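Local coordinates for DegV domain-containing protein spr0652 (Streptococcus pneumoniae, PDB 6CNG) that binds a long-chain fatty acid, here linoleic acid, and probably serves lipid transport or fatty acid metabolism as a fatty acid kinase B protein of the DegV family, at residues 38-43 / 151-156; 53-58 / 77-82; 99-104 / 131-136; 247-252 / 274-279; 253-258 / 289-294. All blocks are in the same frame, centred on the assembly; numbering follows the deposited sequence.

Contact 1 of 5, residues 38-43 / 151-156; sequences TPAINT and KLNDLI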
# COMPACT_ATOMS: atom_id res chain seq x y z
N THR A 38 3.54 9.78 -14.91
CA THR A 38 3.71 9.59 -16.34
C THR A 38 2.95 8.37 -16.86
O THR A 38 3.58 7.37 -17.23
CB THR A 38 5.19 9.50 -16.68
OG1 THR A 38 5.91 10.49 -15.94
CG2 THR A 38 5.41 9.74 -18.14
N PRO A 39 1.63 8.43 -16.93
CA PRO A 39 0.88 7.26 -17.38
C PRO A 39 1.22 6.91 -18.82
O PRO A 39 1.43 7.78 -19.66
CB PRO A 39 -0.59 7.68 -17.25
CG PRO A 39 -0.60 9.04 -16.78
CD PRO A 39 0.77 9.61 -16.76
N ALA A 40 1.26 5.62 -19.09
CA ALA A 40 1.48 5.15 -20.45
C ALA A 40 0.33 5.61 -21.35
O ALA A 40 -0.71 6.10 -20.90
CB ALA A 40 1.63 3.63 -20.46
N ILE A 41 0.55 5.49 -22.66
CA ILE A 41 -0.42 5.96 -23.62
C ILE A 41 -1.64 5.08 -23.51
O ILE A 41 -1.55 3.90 -23.16
CB ILE A 41 0.19 5.94 -25.03
CG1 ILE A 41 1.36 6.91 -25.07
CG2 ILE A 41 -0.83 6.30 -26.03
CD1 ILE A 41 2.15 6.85 -26.29
N ASN A 42 -2.80 5.67 -23.75
CA ASN A 42 -4.07 4.95 -23.67
C ASN A 42 -4.27 4.29 -22.33
O ASN A 42 -4.96 3.29 -22.25
CB ASN A 42 -4.22 3.89 -24.77
CG ASN A 42 -4.10 4.47 -26.16
OD1 ASN A 42 -4.25 5.65 -26.37
ND2 ASN A 42 -3.83 3.62 -27.12
N THR A 43 -3.67 4.83 -21.27
CA THR A 43 -3.83 4.29 -19.94
C THR A 43 -4.26 5.36 -18.95
O THR A 43 -3.72 6.47 -18.94
CB THR A 43 -2.54 3.64 -19.43
OG1 THR A 43 -2.05 2.70 -20.40
CG2 THR A 43 -2.79 2.92 -18.12
N LYS A 151 4.92 -0.65 -11.88
CA LYS A 151 5.38 -1.68 -12.79
C LYS A 151 4.33 -1.99 -13.84
O LYS A 151 4.66 -2.21 -15.00
CB LYS A 151 5.74 -2.93 -12.02
CG LYS A 151 6.23 -4.04 -12.92
CD LYS A 151 7.42 -3.69 -13.78
CE LYS A 151 8.58 -3.20 -12.97
NZ LYS A 151 9.89 -3.29 -13.67
N LEU A 152 3.07 -2.07 -13.46
CA LEU A 152 2.07 -2.29 -14.47
C LEU A 152 2.18 -1.22 -15.55
O LEU A 152 2.14 -1.53 -16.75
CB LEU A 152 0.70 -2.28 -13.83
CG LEU A 152 0.34 -3.43 -12.93
CD1 LEU A 152 -0.92 -3.19 -12.20
CD2 LEU A 152 0.20 -4.69 -13.76
N ASN A 153 2.35 0.03 -15.13
CA ASN A 153 2.48 1.12 -16.08
C ASN A 153 3.71 0.94 -16.94
O ASN A 153 3.66 1.13 -18.16
CB ASN A 153 2.56 2.44 -15.33
CG ASN A 153 2.32 3.64 -16.24
OD1 ASN A 153 1.28 3.73 -16.88
ND2 ASN A 153 3.28 4.55 -16.29
N ASP A 154 4.84 0.64 -16.32
CA ASP A 154 6.04 0.29 -17.06
C ASP A 154 5.72 -0.73 -18.15
O ASP A 154 6.01 -0.52 -19.33
CB ASP A 154 7.07 -0.29 -16.10
CG ASP A 154 7.79 0.74 -15.26
OD1 ASP A 154 7.52 1.96 -15.36
OD2 ASP A 154 8.65 0.28 -14.47
N LEU A 155 5.14 -1.87 -17.75
CA LEU A 155 4.91 -2.98 -18.67
C LEU A 155 4.03 -2.56 -19.84
O LEU A 155 4.24 -3.03 -20.95
CB LEU A 155 4.29 -4.18 -17.97
CG LEU A 155 5.03 -4.71 -16.74
CD1 LEU A 155 4.14 -5.54 -15.92
CD2 LEU A 155 6.25 -5.47 -17.13
N ILE A 156 3.04 -1.70 -19.60
CA ILE A 156 2.18 -1.27 -20.70
C ILE A 156 2.93 -0.34 -21.63
O ILE A 156 2.83 -0.46 -22.86
CB ILE A 156 0.90 -0.61 -20.18
CG1 ILE A 156 0.06 -1.59 -19.41
CG2 ILE A 156 0.13 -0.13 -21.34
CD1 ILE A 156 -1.07 -0.95 -18.60
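Asn153, on helix 143-157, reads the backbone of Thr38 and Ala40 with both ends of its amide, a two-point clamp that ties the loop leading into strand 43-54 to a helix lying on the N-terminal sheet of the DegV fold. The acceptor end, OD1, takes the N-H of Ala40 at 2.9 Å (N to OD1), a nearly straight bond of 169° that arrives in the carbonyl plane on a lone pair. The donor end works two residues earlier: ND2 donates a hydrogen bond to Thr38 O at 3.0 Å, which lies in the amide plane of Asn153, although the nitrogen stands above the carbonyl plane of Thr38. Asparagine suits the place because its amide both donates and accepts, and the two bonds together fix the rotation of the group. With CG anti to the backbone nitrogen (chi1 -164°), the amide swings out from the helix toward the loop.

Beyond this clamp the loop makes a type II turn from Ala40 to Thr43. The small methyl of Ala40 fits close to the helix, its CB 4.1 Å from Ile156 CG2. Trp23 of strand 23-28 touches both Thr43 and Ile156. Thr43 OG1 donates to Ile41 O within the turn, and the same oxygen meets the branch methyl of Ile156 tip to tip, OG1 to CG2 3.7 Å.

Contact 2 of 5, residues 53-58 / 77-82; sequences QVADQV and TAEASK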
# COMPACT_ATOMS: atom_id res chain seq x y z
N GLN A 53 -14.49 5.97 9.42
CA GLN A 53 -15.57 6.57 10.20
C GLN A 53 -15.02 7.00 11.56
O GLN A 53 -14.48 6.17 12.29
CB GLN A 53 -16.69 5.54 10.37
CG GLN A 53 -17.93 6.04 11.13
CD GLN A 53 -18.63 4.95 11.98
OE1 GLN A 53 -18.42 4.85 13.20
NE2 GLN A 53 -19.46 4.15 11.34
N VAL A 54 -15.17 8.28 11.88
CA VAL A 54 -14.82 8.82 13.19
C VAL A 54 -16.08 9.40 13.81
O VAL A 54 -16.57 10.44 13.37
CB VAL A 54 -13.74 9.90 13.09
CG1 VAL A 54 -13.30 10.30 14.43
CG2 VAL A 54 -12.59 9.41 12.25
N ALA A 55 -16.58 8.75 14.86
CA ALA A 55 -17.90 9.06 15.46
C ALA A 55 -18.96 9.00 14.36
O ALA A 55 -18.99 8.01 13.62
CB ALA A 55 -17.82 10.34 16.28
N ASP A 56 -19.84 10.00 14.22
CA ASP A 56 -20.85 10.00 13.16
C ASP A 56 -20.42 10.79 11.91
O ASP A 56 -21.27 11.15 11.10
CB ASP A 56 -22.24 10.44 13.66
CG ASP A 56 -22.22 11.74 14.46
OD1 ASP A 56 -21.12 12.24 14.78
OD2 ASP A 56 -23.33 12.27 14.77
N GLN A 57 -19.11 11.00 11.72
CA GLN A 57 -18.56 11.62 10.52
C GLN A 57 -17.81 10.59 9.68
O GLN A 57 -17.11 9.72 10.20
CB GLN A 57 -17.60 12.76 10.90
CG GLN A 57 -17.02 13.50 9.72
CD GLN A 57 -16.40 14.83 10.11
OE1 GLN A 57 -16.00 15.06 11.27
NE2 GLN A 57 -16.31 15.74 9.13
N VAL A 58 -17.94 10.70 8.37
CA VAL A 58 -17.29 9.78 7.45
C VAL A 58 -16.29 10.53 6.59
O VAL A 58 -16.59 11.61 6.06
CB VAL A 58 -18.30 9.02 6.58
CG1 VAL A 58 -17.57 8.23 5.56
CG2 VAL A 58 -19.15 8.12 7.43
N THR A 77 -10.84 11.73 19.34
CA THR A 77 -12.07 11.05 19.63
C THR A 77 -11.72 9.83 20.44
O THR A 77 -10.96 8.98 19.99
CB THR A 77 -12.79 10.65 18.35
OG1 THR A 77 -13.13 11.84 17.62
CG2 THR A 77 -14.04 9.89 18.67
N ALA A 78 -12.26 9.77 21.65
CA ALA A 78 -11.97 8.65 22.52
C ALA A 78 -12.57 7.38 21.97
O ALA A 78 -11.96 6.32 22.07
CB ALA A 78 -12.52 8.95 23.90
N GLU A 79 -13.75 7.46 21.37
CA GLU A 79 -14.31 6.31 20.68
C GLU A 79 -13.41 5.88 19.52
O GLU A 79 -12.86 6.71 18.79
CB GLU A 79 -15.70 6.66 20.14
CG GLU A 79 -16.40 5.47 19.51
CD GLU A 79 -17.87 5.73 19.21
OE1 GLU A 79 -18.63 4.73 19.12
OE2 GLU A 79 -18.25 6.91 19.07
N ALA A 80 -13.25 4.57 19.37
CA ALA A 80 -12.41 4.03 18.32
C ALA A 80 -12.97 4.38 16.96
O ALA A 80 -14.19 4.43 16.76
CB ALA A 80 -12.31 2.49 18.44
N SER A 81 -12.08 4.61 16.01
CA SER A 81 -12.44 4.82 14.61
C SER A 81 -12.31 3.50 13.85
O SER A 81 -11.60 2.59 14.28
CB SER A 81 -11.53 5.91 14.01
OG SER A 81 -11.67 7.16 14.70
N LYS A 82 -12.99 3.42 12.70
CA LYS A 82 -13.16 2.19 11.94
C LYS A 82 -12.97 2.43 10.45
O LYS A 82 -13.37 3.47 9.94
CB LYS A 82 -14.58 1.66 12.15
CG LYS A 82 -15.11 0.70 11.07
CD LYS A 82 -16.47 0.09 11.44
CE LYS A 82 -16.88 -1.09 10.54
NZ LYS A 82 -15.82 -1.50 9.55
O HOH W 1 -16.80 5.58 15.90
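Lys82 O accepts the N-H of Gln53 at 2.8 Å (N to O). The return bond, Lys82 N to Gln53 O, is longer at 3.2 Å, and the two make Gln53 and Lys82 an antiparallel hydrogen-bonded pair with their side chains on the same face. The backbone pairing also brings Ser81 CA to 3.4 Å from Gln53 O, a CA-H...O contact.

Water 1 carries the polar link further along the loop. It donates to Gln53 OE1 and to Ala80 O, the latter at 3.0 Å, and weakly accepts from Ala55 N, so one molecule joins a side-chain amide to two backbones. The length and bend of the Gln53 chain suit it for reaching this water.

Beside this pair, Val54 is buried. Both its methyls lie against Ser81 OG, each at 3.5 Å, and CG1, anti to the backbone nitrogen (chi1 -173°), also reaches Thr77 OG1 at 3.5 Å. The small hydroxyl of serine fits against these methyls. The hydroxyl of Thr77 bonds to Thr73 O in helix 67-76, whose side chain also touches Val54.

Val54 and Gln57 exchange backbone bonds across a type II' turn, with Ala55 at positive phi. The whole is a beta hairpin, strands 43-54 and 57-60, whose first strand is edged by strand 82-84, which leads to Ser83, a probable fatty-acid-binding residue by similarity.

Contact 3 of 5, residues 99-104 / 131-136; sequences KNIFLV and TKIHVI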
# COMPACT_ATOMS: atom_id res chain seq x y z
N LYS A 99 -10.84 -1.36 -21.95
CA LYS A 99 -10.94 -2.73 -22.43
C LYS A 99 -9.97 -3.68 -21.72
O LYS A 99 -10.23 -4.89 -21.65
CB LYS A 99 -10.68 -2.78 -23.95
CG LYS A 99 -11.57 -1.87 -24.82
CD LYS A 99 -10.93 -0.49 -25.07
CE LYS A 99 -10.98 -0.02 -26.54
NZ LYS A 99 -10.10 -0.81 -27.45
N ASN A 100 -8.87 -3.16 -21.21
CA ASN A 100 -7.84 -3.93 -20.53
C ASN A 100 -7.69 -3.33 -19.13
O ASN A 100 -7.24 -2.19 -18.99
CB ASN A 100 -6.53 -3.78 -21.28
CG ASN A 100 -6.44 -4.63 -22.53
OD1 ASN A 100 -7.38 -5.29 -22.93
ND2 ASN A 100 -5.30 -4.60 -23.15
N ILE A 101 -8.03 -4.11 -18.08
CA ILE A 101 -8.11 -3.59 -16.72
C ILE A 101 -7.31 -4.46 -15.76
O ILE A 101 -7.51 -5.67 -15.69
CB ILE A 101 -9.57 -3.51 -16.22
CG1 ILE A 101 -10.38 -2.56 -17.10
CG2 ILE A 101 -9.60 -3.03 -14.80
CD1 ILE A 101 -11.86 -2.72 -16.94
N PHE A 102 -6.43 -3.82 -14.99
CA PHE A 102 -5.75 -4.42 -13.86
C PHE A 102 -6.20 -3.72 -12.59
O PHE A 102 -6.34 -2.50 -12.55
CB PHE A 102 -4.23 -4.29 -13.98
CG PHE A 102 -3.71 -5.03 -15.12
CD1 PHE A 102 -3.76 -4.50 -16.39
CD2 PHE A 102 -3.25 -6.30 -14.96
CE1 PHE A 102 -3.32 -5.22 -17.47
CE2 PHE A 102 -2.81 -7.03 -16.03
CZ PHE A 102 -2.85 -6.49 -17.28
N LEU A 103 -6.39 -4.52 -11.56
CA LEU A 103 -6.93 -4.02 -10.31
C LEU A 103 -6.05 -4.60 -9.22
O LEU A 103 -6.00 -5.81 -9.03
CB LEU A 103 -8.39 -4.47 -10.18
CG LEU A 103 -9.24 -3.85 -9.09
CD1 LEU A 103 -10.62 -4.46 -9.14
CD2 LEU A 103 -8.64 -4.00 -7.70
N VAL A 104 -5.36 -3.72 -8.50
CA VAL A 104 -4.53 -4.12 -7.38
C VAL A 104 -5.24 -3.67 -6.12
O VAL A 104 -5.53 -2.49 -5.96
CB VAL A 104 -3.14 -3.46 -7.47
CG1 VAL A 104 -2.22 -4.02 -6.41
CG2 VAL A 104 -2.58 -3.66 -8.84
N THR A 131 -14.07 -7.52 -22.59
CA THR A 131 -13.21 -6.83 -21.63
C THR A 131 -12.33 -7.85 -20.93
O THR A 131 -12.75 -8.98 -20.67
CB THR A 131 -14.06 -6.09 -20.59
OG1 THR A 131 -14.94 -5.15 -21.24
CG2 THR A 131 -13.19 -5.35 -19.57
N LYS A 132 -11.09 -7.45 -20.65
CA LYS A 132 -10.16 -8.28 -19.90
C LYS A 132 -9.82 -7.61 -18.58
O LYS A 132 -9.52 -6.41 -18.55
CB LYS A 132 -8.88 -8.53 -20.69
CG LYS A 132 -9.11 -9.31 -21.97
CD LYS A 132 -7.83 -9.36 -22.80
CE LYS A 132 -7.91 -10.38 -23.92
NZ LYS A 132 -6.71 -10.30 -24.77
N ILE A 133 -9.84 -8.38 -17.50
CA ILE A 133 -9.65 -7.85 -16.15
C ILE A 133 -8.80 -8.84 -15.37
O ILE A 133 -9.08 -10.04 -15.35
CB ILE A 133 -11.00 -7.60 -15.43
CG1 ILE A 133 -11.89 -6.62 -16.20
CG2 ILE A 133 -10.75 -7.04 -14.08
CD1 ILE A 133 -13.35 -6.71 -15.85
N HIS A 134 -7.76 -8.33 -14.72
CA HIS A 134 -6.90 -9.13 -13.85
C HIS A 134 -6.84 -8.46 -12.49
O HIS A 134 -6.35 -7.34 -12.36
CB HIS A 134 -5.50 -9.23 -14.44
CG HIS A 134 -4.56 -10.06 -13.62
ND1 HIS A 134 -4.65 -11.43 -13.55
CD2 HIS A 134 -3.49 -9.70 -12.87
CE1 HIS A 134 -3.68 -11.88 -12.77
NE2 HIS A 134 -2.96 -10.85 -12.35
N VAL A 135 -7.31 -9.19 -11.47
CA VAL A 135 -7.33 -8.72 -10.09
C VAL A 135 -6.12 -9.27 -9.37
O VAL A 135 -5.88 -10.48 -9.35
CB VAL A 135 -8.61 -9.17 -9.37
CG1 VAL A 135 -8.66 -8.55 -8.00
CG2 VAL A 135 -9.86 -8.82 -10.16
N ILE A 136 -5.38 -8.37 -8.76
CA ILE A 136 -4.16 -8.69 -8.05
C ILE A 136 -4.43 -8.39 -6.60
O ILE A 136 -4.68 -7.25 -6.24
CB ILE A 136 -2.99 -7.85 -8.58
CG1 ILE A 136 -2.80 -8.15 -10.07
CG2 ILE A 136 -1.78 -8.12 -7.78
CD1 ILE A 136 -1.90 -7.19 -10.80
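Lys132 N meets Lys99 O at 2.9 Å with an almost straight N-H (176°), the first of five backbone bonds that bind strands 100-105 and 132-137 in parallel register. Lys132 O then takes the N-H of Ile101. His134 repeats the pattern, its N-H going to Ile101 O and its carbonyl receiving Leu103 N, while Ile136 N closes the ladder on Leu103 O at 2.6 Å. CA-H...O contacts fill in between, as where Ile133 CA comes to 3.1 Å from Ile101 O.

Apolar contacts follow on each face. Ile101 and Ile133 lie side by side and point the same way, CB of the first 3.9 Å from CG1 of the second, and Ile101 CD1 also reaches Thr131 CG2. Branched residues suit such extended backbone. On the other face, Val104 CG2 meets Ile136 CD1 at 4.1 Å.

The aromatic pair is looser. Phe102 and His134 come rim to rim, centroids 6.0 Å apart and planes at 65°, neither ring over the other; the nearest touch is Phe102 CD2 to His134 CB, 3.7 Å. His134 turns CG anti to its backbone nitrogen (chi1 -179°), which leaves CB, rather than the imidazole, as the nearest point to Phe102.

The two strands belong to a right-handed beta-alpha-beta crossover. Its helix 113-127 packs on the face of Ile133, Leu103 and Val135, whereas helices 143-157 and 162-174 cover Phe102 and its neighbours, the Phe102 ring stacking on Phe162; strand 23-28 bonds along the far edge of strand 100-105.

Contact 4 of 5, residues 247-252 / 274-279; sequences GRIVMA and ADIKIL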
# COMPACT_ATOMS: atom_id res chain seq x y z
N GLY A 247 17.72 -2.12 -6.26
CA GLY A 247 16.53 -1.84 -7.05
C GLY A 247 15.66 -0.71 -6.53
O GLY A 247 16.09 0.18 -5.80
N ARG A 248 14.40 -0.76 -6.92
CA ARG A 248 13.49 0.32 -6.57
C ARG A 248 13.00 0.17 -5.14
O ARG A 248 12.79 -0.93 -4.64
CB ARG A 248 12.27 0.32 -7.48
CG ARG A 248 12.55 0.69 -8.91
CD ARG A 248 11.27 0.61 -9.73
NE ARG A 248 11.55 0.88 -11.12
CZ ARG A 248 10.69 0.70 -12.10
NH1 ARG A 248 9.48 0.25 -11.85
NH2 ARG A 248 11.06 0.97 -13.34
N ILE A 249 12.85 1.31 -4.48
CA ILE A 249 12.19 1.42 -3.19
C ILE A 249 11.16 2.53 -3.26
O ILE A 249 11.41 3.57 -3.87
CB ILE A 249 13.19 1.74 -2.08
CG1 ILE A 249 14.24 0.65 -1.96
CG2 ILE A 249 12.48 1.92 -0.79
CD1 ILE A 249 15.29 0.97 -0.95
N VAL A 250 10.02 2.30 -2.62
CA VAL A 250 8.98 3.31 -2.39
C VAL A 250 8.71 3.34 -0.89
O VAL A 250 8.23 2.36 -0.31
CB VAL A 250 7.70 3.00 -3.15
CG1 VAL A 250 6.67 4.00 -2.82
CG2 VAL A 250 7.97 3.01 -4.62
N MET A 251 9.03 4.46 -0.25
CA MET A 251 8.78 4.67 1.17
C MET A 251 7.53 5.54 1.32
O MET A 251 7.59 6.75 1.13
CB MET A 251 9.96 5.38 1.83
CG MET A 251 11.28 4.67 1.80
SD MET A 251 12.59 5.63 2.57
CE MET A 251 14.02 4.64 2.23
N ALA A 252 6.41 4.92 1.68
CA ALA A 252 5.22 5.65 2.09
C ALA A 252 5.29 5.95 3.58
O ALA A 252 5.42 5.04 4.39
CB ALA A 252 3.99 4.81 1.78
N ALA A 274 20.56 3.02 -6.21
CA ALA A 274 19.21 2.85 -5.70
C ALA A 274 18.29 3.94 -6.23
O ALA A 274 18.66 5.11 -6.31
CB ALA A 274 19.20 2.86 -4.18
N ASP A 275 17.07 3.53 -6.58
CA ASP A 275 16.06 4.39 -7.14
C ASP A 275 14.99 4.43 -6.05
O ASP A 275 14.17 3.52 -5.93
CB ASP A 275 15.56 3.80 -8.45
CG ASP A 275 14.37 4.56 -9.05
OD1 ASP A 275 13.95 5.59 -8.47
OD2 ASP A 275 13.88 4.13 -10.12
N ILE A 276 15.03 5.47 -5.25
CA ILE A 276 14.15 5.60 -4.10
C ILE A 276 13.20 6.76 -4.31
O ILE A 276 13.62 7.84 -4.75
CB ILE A 276 14.99 5.82 -2.83
CG1 ILE A 276 16.02 4.71 -2.68
CG2 ILE A 276 14.09 5.90 -1.59
CD1 ILE A 276 16.98 4.98 -1.56
N LYS A 277 11.93 6.53 -3.99
CA LYS A 277 10.88 7.53 -3.90
C LYS A 277 10.34 7.57 -2.47
O LYS A 277 10.26 6.55 -1.80
CB LYS A 277 9.72 7.20 -4.85
CG LYS A 277 10.09 6.97 -6.32
CD LYS A 277 8.94 6.27 -7.10
CE LYS A 277 9.41 5.55 -8.39
NZ LYS A 277 10.43 4.46 -8.19
N ILE A 278 9.98 8.76 -2.01
CA ILE A 278 9.33 8.93 -0.71
C ILE A 278 7.97 9.56 -0.98
O ILE A 278 7.90 10.61 -1.64
CB ILE A 278 10.18 9.80 0.24
CG1 ILE A 278 11.63 9.31 0.28
CG2 ILE A 278 9.59 9.84 1.63
CD1 ILE A 278 12.58 10.27 0.99
N LEU A 279 6.90 8.90 -0.55
CA LEU A 279 5.54 9.37 -0.79
C LEU A 279 4.79 9.54 0.52
O LEU A 279 4.98 8.77 1.46
CB LEU A 279 4.72 8.39 -1.64
CG LEU A 279 5.26 8.06 -3.02
CD1 LEU A 279 4.35 7.03 -3.63
CD2 LEU A 279 5.30 9.31 -3.84
O HOH W 2 14.26 2.16 -11.58
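Met251 bonds through both its N-H and its carbonyl: the N-H goes to Lys277 O at 2.9 Å, practically straight at 178°, and its own O takes Leu279 N at 2.8 Å. Ile249 uses the same scheme two residues earlier, bonding to Asp275 O and receiving Lys277 N, so four bonds hold the two strands parallel.

Around this ladder the side chains pack by face. On one, Met251 runs fully extended beyond CG (chi2 179°), which delivers its terminal CE to Ile276 CG2, 4.0 Å away; the long unbranched thioether suits this reach across to Ile276. Ile249 and Ile276 lie next to each other, pointing alike. On the other face Val250 CG1 meets Leu279 CD1 at 3.9 Å.

At the charged end, a water links the opposite charges. Arg248 NE stands 4.1 Å from Asp275 OD2, beyond a salt bridge, with guanidinium and carboxylate planes 75° apart. Water 2, at the edge of the guanidinium and in its plane, accepts from Arg248 NE at 3.0 Å; its approach to Asp275 OD2, at 2.5 Å, is very short and to be read with caution. Farther out, Arg248 NH2 makes its salt bridge with Asp154, and Lys277 NZ pairs with Glu150; acids from helix 143-157 thus hold both long basic chains.

Strand 247-253 lies between strands 275-280 and 294-300, helix 257-270 completes the beta-alpha-beta unit over Met251, Ile249 and Ile276, and helix 143-157 lies against Val250 and Leu279.

Contact 5 of 5, residues 253-258 / 289-294; sequences QRNNEK and AEEGGL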
# COMPACT_ATOMS: atom_id res chain seq x y z
N GLN A 253 5.20 7.22 3.95
CA GLN A 253 5.42 7.63 5.32
C GLN A 253 4.37 8.63 5.79
O GLN A 253 3.79 9.37 4.99
CB GLN A 253 6.81 8.22 5.50
CG GLN A 253 7.16 9.32 4.55
CD GLN A 253 6.64 10.66 4.99
OE1 GLN A 253 6.55 10.93 6.16
NE2 GLN A 253 6.29 11.51 4.03
N ARG A 254 4.13 8.63 7.10
CA ARG A 254 3.25 9.58 7.78
C ARG A 254 4.10 10.39 8.74
O ARG A 254 4.43 9.93 9.83
CB ARG A 254 2.15 8.87 8.53
CG ARG A 254 1.22 9.80 9.27
CD ARG A 254 0.57 10.80 8.36
NE ARG A 254 -0.17 11.80 9.10
CZ ARG A 254 -0.68 12.89 8.56
NH1 ARG A 254 -0.54 13.13 7.26
NH2 ARG A 254 -1.31 13.75 9.32
N ASN A 255 4.42 11.61 8.36
CA ASN A 255 5.20 12.50 9.21
C ASN A 255 6.48 11.81 9.67
O ASN A 255 6.85 11.83 10.84
CB ASN A 255 4.38 13.01 10.40
CG ASN A 255 3.55 14.24 10.07
OD1 ASN A 255 4.00 15.13 9.35
ND2 ASN A 255 2.34 14.30 10.59
N ASN A 256 7.15 11.21 8.72
CA ASN A 256 8.39 10.50 8.98
C ASN A 256 9.42 10.83 7.90
O ASN A 256 10.25 9.98 7.55
CB ASN A 256 8.13 8.99 9.04
CG ASN A 256 9.19 8.27 9.81
OD1 ASN A 256 9.81 8.83 10.71
ND2 ASN A 256 9.40 7.02 9.47
N GLU A 257 9.39 12.05 7.37
CA GLU A 257 10.29 12.41 6.29
C GLU A 257 11.74 12.39 6.72
O GLU A 257 12.62 12.10 5.91
CB GLU A 257 9.97 13.82 5.79
CG GLU A 257 8.74 13.89 4.91
CD GLU A 257 7.49 14.24 5.67
OE1 GLU A 257 7.41 13.99 6.88
OE2 GLU A 257 6.56 14.79 5.03
N LYS A 258 12.04 12.75 7.96
CA LYS A 258 13.44 12.82 8.35
C LYS A 258 14.03 11.42 8.49
O LYS A 258 15.18 11.20 8.10
CB LYS A 258 13.61 13.62 9.65
CG LYS A 258 15.05 14.03 9.97
CD LYS A 258 15.65 14.86 8.84
CE LYS A 258 16.85 15.64 9.28
NZ LYS A 258 16.95 16.86 8.46
N ALA A 289 -1.01 3.10 9.80
CA ALA A 289 0.41 3.19 10.15
C ALA A 289 0.65 4.21 11.24
O ALA A 289 1.62 4.08 12.00
CB ALA A 289 1.23 3.54 8.92
N GLU A 290 -0.21 5.23 11.31
CA GLU A 290 -0.22 6.25 12.35
C GLU A 290 1.01 7.14 12.30
O GLU A 290 1.86 7.01 11.42
CB GLU A 290 -0.38 5.60 13.73
CG GLU A 290 -1.69 4.81 13.86
CD GLU A 290 -2.17 4.70 15.30
OE1 GLU A 290 -2.29 5.73 16.00
OE2 GLU A 290 -2.43 3.57 15.75
N GLU A 291 1.08 8.06 13.23
CA GLU A 291 2.09 9.10 13.15
C GLU A 291 3.47 8.51 13.36
O GLU A 291 3.69 7.70 14.26
CB GLU A 291 1.78 10.18 14.17
CG GLU A 291 0.46 10.88 13.90
CD GLU A 291 0.49 11.69 12.64
OE1 GLU A 291 -0.59 11.96 12.10
OE2 GLU A 291 1.59 12.06 12.19
N GLY A 292 4.39 8.93 12.51
CA GLY A 292 5.72 8.40 12.48
C GLY A 292 5.86 7.11 11.71
O GLY A 292 6.95 6.53 11.69
N GLY A 293 4.80 6.63 11.08
CA GLY A 293 4.82 5.33 10.46
C GLY A 293 5.49 5.35 9.10
O GLY A 293 5.57 6.36 8.41
N LEU A 294 5.95 4.16 8.71
CA LEU A 294 6.60 3.97 7.43
C LEU A 294 6.20 2.63 6.85
O LEU A 294 6.23 1.62 7.55
CB LEU A 294 8.11 3.96 7.62
CG LEU A 294 8.91 3.43 6.43
CD1 LEU A 294 8.84 4.37 5.25
CD2 LEU A 294 10.34 3.21 6.84
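Arg254 carries CG anti to its backbone nitrogen (chi1 179°) and bends at chi2, while Glu291 folds its own chain at chi2 (-67°), and these turns lay the two side by side. The carboxylate comes to the edge of the guanidinium, with OE1 in its plane, and Arg254 NE bonds to Glu291 OE1 at 3.0 Å; NH2 adds a weak second bond. The planes are 63° apart, and NE meets OE1 from above the carboxylate plane. The other oxygen is taken by Asn255: ND2 reaches Glu291 OE2 at 2.9 Å, on the syn side. The same ND2 lies over one face of the guanidinium, toward its rim.

The backbones meet in a G1 beta bulge, Gly292 and Gly293 together facing Arg254. Arg254 N bonds to Gly293 O at 3.0 Å, and Gly292 N bonds to Arg254 O at 2.9 Å. Glycine is called for at both: at the backbone angles of Gly292 a CB would jam against the carbonyl oxygen of Glu291, and a CB on Gly293 would collide with Ala289 O, Ala289 being part of the linoleic acid pocket. A type II turn from Glu290 to Gly293 shapes the loop.

Gln253 OE1 accepts Asn256 N at 2.6 Å, bracing the bend before helix 257-270.

Arg254 NH2 also makes a salt bridge to Asp68, and Glu290 bonds to Tyr75, both residues of helix 67-76. The two acids Asp68 and Glu291 balance the charge of Arg254, and Arg254 and Asn255 between them engage both oxygens of Glu291, which would favour its ionised form.

Overall arrangement
Contacts 2 and 3 reach one mixed sheet, and contact 1 sets helix 143-157 beside it, where Leu152 packs on Phe102 and Val104; the centres of contacts 1 and 3 lie about 13 Å apart. Contact 4 lies in the other sheet and contact 5 at its end, their centres about 15 Å apart, and their segments alternate along the chain. The Asp154-Arg248 salt bridge joins contact 1 to contact 4, so helix 143-157 bridges the two halves. Contacts 2 and 3 fall, in that order, between the segments of contact 1. Ala289 lines the linoleic acid pocket and the side chain of Lys82 comes about 5 Å from the ligand, so contacts 2 and 5 flank the lipid site.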